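PDB 4J35: phosphotriesterase, putative from Deinococcus radiodurans, which probably hydrolyses lactones using two divalent metal ions, and is present here in a form engineered for organophosphate hydrolysis. Local coordinates for residues A3-G8 / Q89-T94; G16-H21 / T63-T68. The protein carries 7 engineered substitutions. All blocks are in the same frame, centred on the assembly; numbering follows the deposited sequence.

Contact 1 of 2, residues A3-G8 / Q89-T94; sequences AQTVTG and QILCAT
Val6 sets its two methyls astride the Ile90 peptide carbonyl: CG2 rests 4.0 Å from Ile90 CB, while CG1 reaches along the strand to Cys92 SG, also 4.0 Å away. CG1 anti to the carbonyl carbon (chi1 -59°) turns that methyl to Cys92 and leaves CG2, between the backbone N and the carbonyl carbon, for Ile90; Ser83 of helix 76-86 touches the same side chain. Further back toward the N-terminus, Thr5 CG2 meets Leu91 CD1 at 4.0 Å, the two side chains crossing at a slant, and Ala3 adds a looser methyl contact to Leu91 CD2. Strand 3-5 belongs to a small antiparallel hairpin with strand 8-10, and it runs across strand 89-91, a strand of the parallel TIM barrel, at 100° between their directions. At this angle they form no ladder; one direct hydrogen bond joins the segments, Val6 N to Ile90 O at 2.9 Å. Two waters extend the polar edge. One donates to Gln4 O and accepts from Cys92 N; the other accepts from Ile90 N and bonds Thr7 OG1. Beside them, Thr5 OG1 steadies the type I turn from Thr5 to Gly8, accepting from Thr7 N in an ST turn and donating to Gly8 O at 2.8 Å, in the carbonyl plane on a lone pair.

Contact 2 of 2, residues G16-H21 / T63-T68; sequences GATLPH and TVVDAT. With CO (cobalt (II) ion), chain C.
Strands 17-20 and 63-66 run parallel, 14° apart in direction, pairing Thr18 with Thr63 and Leu19 with Val64 through Leu19 N to Thr63 O at 3.1 Å, Val65 N to Leu19 O at 2.8 Å and a weak bond from Thr63 N to Ala17 O. Helix 42-58 connects them, a beta-alpha-beta unit of the TIM-barrel fold. Thr18 and Thr63 run alongside each other on one face of the sheet. Thr18 OG1 comes within 3.6 Å of Thr63 CB but gives its proton to Gly16 O, arriving well above the carbonyl plane; Thr63 OG1 bonds Leu15 O. A valine in place of Thr18 would probably leave Gly16 O without this donor and the chain entering the strand at Gly16 less firmly held. On the other face Leu19 CB packs on Val64 CG2. Further along, Val65 presses CB against Pro20 O at 3.3 Å, a buried carbonyl with no hydrogen-bonding partner in the model. His21 then carries its ring toward the metals, CG anti to the backbone N (chi1 -170°), and Ala67 CB sits over the centre of one ring face, 3.5 Å from the centroid, in a CH-pi contact. Round Ala67, Asp66 OD1 accepts from Thr68 N and Thr68 OG1 in an Asx turn, and Thr68 OG1 bonds His23 ND1, a second-shell link to a metal ligand. His21 NE2 binds cobalt at 2.1 Å, a site completed by His23, Asp264 and the modified Lys143; the Ala67 methyl lies against this ligand's face at the C-terminal strand ends, where a TIM barrel carries its active site.

Both contacts are buried, but contact 2 lies nearer the centre of the chain, about 7 Å from it against 13 Å for contact 1. They share one parallel sheet: strands 61-66 and 89-91 are neighbours, probably joined by backbone hydrogen bonds from Val64 N to Gln89 O and from Asp66 N to Leu91 O, while Leu91 CD1 packs on Thr63 CG2. Contact 2 is a regular ladder between barrel strands that leads into the metal site. Contact 1 instead sets the N-terminal hairpin across strand 89-91, relying on methyl packing, one direct backbone bond and bridging waters; the side chain of Cys92 lies about 12 Å from a cobalt ion.

Contact 1 of 2, residues A3-G8 / Q89-T94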
ATOM      1  N   ALA A   3     -12.176   7.094   8.628  1.00 47.02           N
ATOM      2  CA  ALA A   3     -10.898   6.401   8.459  1.00 46.14           C
ATOM      3  C   ALA A   3     -10.155   6.453   9.772  1.00 45.19           C
ATOM      4  O   ALA A   3     -10.126   7.488  10.431  1.00 43.47           O
ATOM      5  CB  ALA A   3     -10.073   7.077   7.385  1.00 37.68           C
ATOM      6  N   GLN A   4      -9.530   5.349  10.162  1.00 45.06           N
ATOM      7  CA  GLN A   4      -8.708   5.389  11.354  1.00 43.13           C
ATOM      8  C   GLN A   4      -7.274   5.774  10.983  1.00 42.10           C
ATOM      9  O   GLN A   4      -6.564   4.976  10.392  1.00 39.12           O
ATOM     10  CB  GLN A   4      -8.750   4.034  12.060  1.00 52.01           C
ATOM     11  CG  GLN A   4      -8.293   4.096  13.500  1.00 50.40           C
ATOM     12  CD  GLN A   4      -9.161   4.994  14.360  1.00 60.21           C
ATOM     13  OE1 GLN A   4     -10.355   5.182  14.091  1.00 52.28           O
ATOM     14  NE2 GLN A   4      -8.568   5.553  15.400  1.00 49.72           N
ATOM     15  N   THR A   5      -6.856   6.990  11.330  1.00 43.91           N
ATOM     16  CA  THR A   5      -5.489   7.442  11.056  1.00 41.73           C
ATOM     17  C   THR A   5      -4.676   7.353  12.325  1.00 39.62           C
ATOM     18  O   THR A   5      -5.208   7.046  13.388  1.00 42.01           O
ATOM     19  CB  THR A   5      -5.425   8.908  10.567  1.00 42.82           C
ATOM     20  OG1 THR A   5      -5.467   9.798  11.694  1.00 39.49           O
ATOM     21  CG2 THR A   5      -6.543   9.208   9.629  1.00 44.09           C
ATOM     22  N   VAL A   6      -3.381   7.606  12.219  1.00 37.20           N
ATOM     23  CA  VAL A   6      -2.491   7.470  13.363  1.00 38.80           C
ATOM     24  C   VAL A   6      -2.684   8.633  14.356  1.00 45.09           C
ATOM     25  O   VAL A   6      -2.161   8.585  15.469  1.00 45.14           O
ATOM     26  CB  VAL A   6      -0.993   7.364  12.918  1.00 45.30           C
ATOM     27  CG1 VAL A   6      -0.791   6.155  11.988  1.00 42.10           C
ATOM     28  CG2 VAL A   6      -0.527   8.644  12.231  1.00 44.10           C
ATOM     29  N   THR A   7      -3.436   9.661  13.962  1.00 45.64           N
ATOM     30  CA  THR A   7      -3.821  10.726  14.889  1.00 49.10           C
ATOM     31  C   THR A   7      -5.304  10.682  15.296  1.00 56.30           C
ATOM     32  O   THR A   7      -5.827  11.657  15.836  1.00 61.66           O
ATOM     33  CB  THR A   7      -3.572  12.125  14.299  1.00 42.20           C
ATOM     34  OG1 THR A   7      -4.227  12.235  13.026  1.00 44.79           O
ATOM     35  CG2 THR A   7      -2.086  12.406  14.155  1.00 42.74           C
ATOM     36  N   GLY A   8      -5.978   9.566  15.034  1.00 52.25           N
ATOM     37  CA  GLY A   8      -7.379   9.423  15.407  1.00 48.69           C
ATOM     38  C   GLY A   8      -8.289   9.305  14.200  1.00 49.68           C
ATOM     39  O   GLY A   8      -7.832   9.368  13.063  1.00 46.31           O
ATOM     40  N   GLN A  89      -2.307  13.590   6.995  1.00 41.26           N
ATOM     41  CA  GLN A  89      -3.008  12.455   7.578  1.00 40.73           C
ATOM     42  C   GLN A  89      -2.370  11.156   7.089  1.00 35.26           C
ATOM     43  O   GLN A  89      -2.096  11.006   5.894  1.00 36.63           O
ATOM     44  CB  GLN A  89      -4.499  12.518   7.227  1.00 36.11           C
ATOM     45  CG  GLN A  89      -5.189  13.669   7.972  1.00 42.00           C
ATOM     46  CD  GLN A  89      -6.574  14.061   7.457  1.00 51.64           C
ATOM     47  OE1 GLN A  89      -6.924  13.854   6.295  1.00 47.23           O
ATOM     48  NE2 GLN A  89      -7.360  14.656   8.339  1.00 47.33           N
ATOM     49  N   ILE A  90      -2.145  10.232   8.022  1.00 32.08           N
ATOM     50  CA  ILE A  90      -1.467   8.966   7.728  1.00 27.54           C
ATOM     51  C   ILE A  90      -2.255   7.786   8.290  1.00 34.37           C
ATOM     52  O   ILE A  90      -2.603   7.749   9.470  1.00 35.15           O
ATOM     53  CB  ILE A  90      -0.017   8.953   8.246  1.00 35.26           C
ATOM     54  CG1 ILE A  90       0.752  10.172   7.683  1.00 44.63           C
ATOM     55  CG2 ILE A  90       0.672   7.648   7.849  1.00 36.02           C
ATOM     56  CD1 ILE A  90       2.261  10.305   8.142  1.00 32.18           C
ATOM     57  N   LEU A  91      -2.564   6.827   7.434  1.00 31.69           N
ATOM     58  CA  LEU A  91      -3.143   5.576   7.917  1.00 32.24           C
ATOM     59  C   LEU A  91      -2.015   4.561   7.973  1.00 30.52           C
ATOM     60  O   LEU A  91      -1.161   4.592   7.114  1.00 36.17           O
ATOM     61  CB  LEU A  91      -4.230   5.061   6.965  1.00 32.40           C
ATOM     62  CG  LEU A  91      -5.640   5.670   6.974  1.00 37.51           C
ATOM     63  CD1 LEU A  91      -5.655   7.061   6.381  1.00 35.69           C
ATOM     64  CD2 LEU A  91      -6.586   4.753   6.210  1.00 33.80           C
ATOM     65  N   CYS A  92      -2.006   3.645   8.945  1.00 29.78           N
ATOM     66  CA  CYS A  92      -1.015   2.577   8.928  1.00 28.04           C
ATOM     67  C   CYS A  92      -1.686   1.229   8.835  1.00 33.64           C
ATOM     68  O   CYS A  92      -2.890   1.143   8.964  1.00 32.91           O
ATOM     69  CB  CYS A  92      -0.078   2.636  10.140  1.00 37.19           C
ATOM     70  SG  CYS A  92      -0.790   2.191  11.709  1.00 39.27           S
ATOM     71  N   ALA A  93      -0.871   0.216   8.561  1.00 30.84           N
ATOM     72  CA  ALA A  93      -1.337  -1.126   8.260  1.00 32.02           C
ATOM     73  C   ALA A  93      -1.133  -2.104   9.401  1.00 28.89           C
ATOM     74  O   ALA A  93      -0.257  -1.941  10.253  1.00 34.53           O
ATOM     75  CB  ALA A  93      -0.601  -1.646   7.036  1.00 32.16           C
ATOM     76  N   THR A  94      -1.919  -3.189   9.364  1.00 27.58           N
ATOM     77  CA  THR A  94      -1.599  -4.389  10.126  1.00 31.28           C
ATOM     78  C   THR A  94      -1.487  -5.553   9.140  1.00 34.56           C
ATOM     79  O   THR A  94      -2.355  -5.734   8.290  1.00 34.70           O
ATOM     80  CB  THR A  94      -2.654  -4.707  11.172  1.00 33.30           C
ATOM     81  OG1 THR A  94      -2.290  -5.906  11.850  1.00 36.76           O
ATOM     82  CG2 THR A  94      -4.053  -4.854  10.551  1.00 39.30           C
TER
HETATM   83  O   HOH W   1      -3.856   4.314  11.261  1.00 34.61           O
HETATM   84  O   HOH W   2      -2.972  11.071  10.774  1.00 37.10           O

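Contact 2 of 2, residues G16-H21 / T63-T68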
ATOM      1  N   GLY A  16      -9.476  13.959   1.538  1.00 44.78           N
ATOM      2  CA  GLY A  16      -8.967  14.654   0.382  1.00 47.87           C
ATOM      3  C   GLY A  16      -8.217  13.758  -0.582  1.00 45.18           C
ATOM      4  O   GLY A  16      -8.392  12.537  -0.614  1.00 39.11           O
ATOM      5  N   ALA A  17      -7.377  14.388  -1.394  1.00 36.59           N
ATOM      6  CA  ALA A  17      -6.571  13.675  -2.363  1.00 35.61           C
ATOM      7  C   ALA A  17      -5.630  12.747  -1.570  1.00 33.93           C
ATOM      8  O   ALA A  17      -4.961  13.190  -0.631  1.00 39.69           O
ATOM      9  CB  ALA A  17      -5.777  14.675  -3.197  1.00 36.64           C
ATOM     10  N   THR A  18      -5.572  11.485  -1.970  1.00 34.99           N
ATOM     11  CA  THR A  18      -4.879  10.436  -1.219  1.00 32.01           C
ATOM     12  C   THR A  18      -3.921   9.646  -2.086  1.00 28.25           C
ATOM     13  O   THR A  18      -4.193   9.341  -3.274  1.00 33.90           O
ATOM     14  CB  THR A  18      -5.939   9.457  -0.570  1.00 31.25           C
ATOM     15  OG1 THR A  18      -6.777  10.198   0.317  1.00 33.55           O
ATOM     16  CG2 THR A  18      -5.276   8.339   0.204  1.00 32.11           C
ATOM     17  N   LEU A  19      -2.751   9.340  -1.514  1.00 27.71           N
ATOM     18  CA  LEU A  19      -1.855   8.347  -2.072  1.00 24.99           C
ATOM     19  C   LEU A  19      -2.084   7.111  -1.235  1.00 32.50           C
ATOM     20  O   LEU A  19      -1.759   7.072  -0.039  1.00 31.98           O
ATOM     21  CB  LEU A  19      -0.373   8.762  -1.921  1.00 30.33           C
ATOM     22  CG  LEU A  19       0.020   9.935  -2.798  1.00 31.11           C
ATOM     23  CD1 LEU A  19       1.497  10.274  -2.451  1.00 29.87           C
ATOM     24  CD2 LEU A  19      -0.094   9.654  -4.299  1.00 28.52           C
ATOM     25  N   PRO A  20      -2.644   6.080  -1.856  1.00 29.57           N
ATOM     26  CA  PRO A  20      -3.091   4.906  -1.099  1.00 31.46           C
ATOM     27  C   PRO A  20      -2.060   3.773  -0.855  1.00 30.53           C
ATOM     28  O   PRO A  20      -2.397   2.745  -0.265  1.00 29.86           O
ATOM     29  CB  PRO A  20      -4.279   4.407  -1.953  1.00 32.42           C
ATOM     30  CG  PRO A  20      -3.808   4.623  -3.343  1.00 29.80           C
ATOM     31  CD  PRO A  20      -3.029   6.001  -3.280  1.00 29.59           C
ATOM     32  N   HIS A  21      -0.793   3.953  -1.265  1.00 26.58           N
ATOM     33  CA  HIS A  21       0.214   2.935  -1.005  1.00 24.13           C
ATOM     34  C   HIS A  21       1.597   3.576  -1.084  1.00 25.62           C
ATOM     35  O   HIS A  21       2.129   3.715  -2.177  1.00 25.48           O
ATOM     36  CB  HIS A  21       0.194   1.786  -2.007  1.00 28.33           C
ATOM     37  CG  HIS A  21       1.055   0.628  -1.621  1.00 28.48           C
ATOM     38  ND1 HIS A  21       0.580  -0.672  -1.543  1.00 24.68           N
ATOM     39  CD2 HIS A  21       2.370   0.546  -1.306  1.00 22.96           C
ATOM     40  CE1 HIS A  21       1.560  -1.478  -1.187  1.00 28.29           C
ATOM     41  NE2 HIS A  21       2.672  -0.760  -1.100  1.00 25.90           N
ATOM     42  N   THR A  63      -3.745  13.044   2.544  1.00 35.38           N
ATOM     43  CA  THR A  63      -3.632  11.744   3.212  1.00 31.75           C
ATOM     44  C   THR A  63      -2.747  10.789   2.452  1.00 27.44           C
ATOM     45  O   THR A  63      -2.737  10.780   1.220  1.00 34.95           O
ATOM     46  CB  THR A  63      -5.029  11.087   3.298  1.00 37.97           C
ATOM     47  OG1 THR A  63      -5.953  12.014   3.870  1.00 41.61           O
ATOM     48  CG2 THR A  63      -5.002   9.781   4.112  1.00 31.77           C
ATOM     49  N   VAL A  64      -1.980  10.001   3.196  1.00 29.64           N
ATOM     50  CA  VAL A  64      -1.197   8.904   2.656  1.00 29.15           C
ATOM     51  C   VAL A  64      -1.566   7.625   3.432  1.00 31.95           C
ATOM     52  O   VAL A  64      -1.740   7.667   4.641  1.00 32.85           O
ATOM     53  CB  VAL A  64       0.320   9.146   2.819  1.00 35.40           C
ATOM     54  CG1 VAL A  64       1.116   7.885   2.552  1.00 34.94           C
ATOM     55  CG2 VAL A  64       0.784  10.245   1.904  1.00 33.37           C
ATOM     56  N   VAL A  65      -1.689   6.514   2.717  1.00 32.61           N
ATOM     57  CA  VAL A  65      -1.861   5.204   3.336  1.00 27.25           C
ATOM     58  C   VAL A  65      -0.493   4.545   3.391  1.00 31.17           C
ATOM     59  O   VAL A  65       0.104   4.215   2.373  1.00 31.77           O
ATOM     60  CB  VAL A  65      -2.850   4.333   2.553  1.00 32.16           C
ATOM     61  CG1 VAL A  65      -2.965   2.949   3.134  1.00 29.17           C
ATOM     62  CG2 VAL A  65      -4.221   5.019   2.552  1.00 33.01           C
ATOM     63  N   ASP A  66       0.024   4.411   4.591  1.00 33.19           N
ATOM     64  CA  ASP A  66       1.288   3.723   4.760  1.00 32.32           C
ATOM     65  C   ASP A  66       1.054   2.226   4.792  1.00 31.95           C
ATOM     66  O   ASP A  66       0.378   1.720   5.710  1.00 28.36           O
ATOM     67  CB  ASP A  66       1.955   4.174   6.036  1.00 31.60           C
ATOM     68  CG  ASP A  66       3.337   3.579   6.192  1.00 36.00           C
ATOM     69  OD1 ASP A  66       3.477   2.385   6.491  1.00 29.30           O
ATOM     70  OD2 ASP A  66       4.319   4.307   6.013  1.00 31.78           O
ATOM     71  N   ALA A  67       1.651   1.508   3.841  1.00 27.70           N
ATOM     72  CA  ALA A  67       1.340   0.077   3.630  1.00 28.36           C
ATOM     73  C   ALA A  67       2.370  -0.851   4.267  1.00 27.25           C
ATOM     74  O   ALA A  67       2.410  -2.040   4.003  1.00 28.73           O
ATOM     75  CB  ALA A  67       1.262  -0.188   2.151  1.00 28.34           C
ATOM     76  N   THR A  68       3.227  -0.306   5.113  1.00 26.95           N
ATOM     77  CA  THR A  68       4.342  -1.077   5.653  1.00 27.60           C
ATOM     78  C   THR A  68       3.903  -2.211   6.577  1.00 28.28           C
ATOM     79  O   THR A  68       3.266  -1.980   7.608  1.00 28.50           O
ATOM     80  CB  THR A  68       5.265  -0.188   6.450  1.00 28.80           C
ATOM     81  OG1 THR A  68       5.611   0.951   5.648  1.00 28.48           O
ATOM     82  CG2 THR A  68       6.517  -0.938   6.875  1.00 29.09           C
TER
HETATM   83 CO    CO C 402       4.670  -1.367  -0.604  1.00 27.94          CO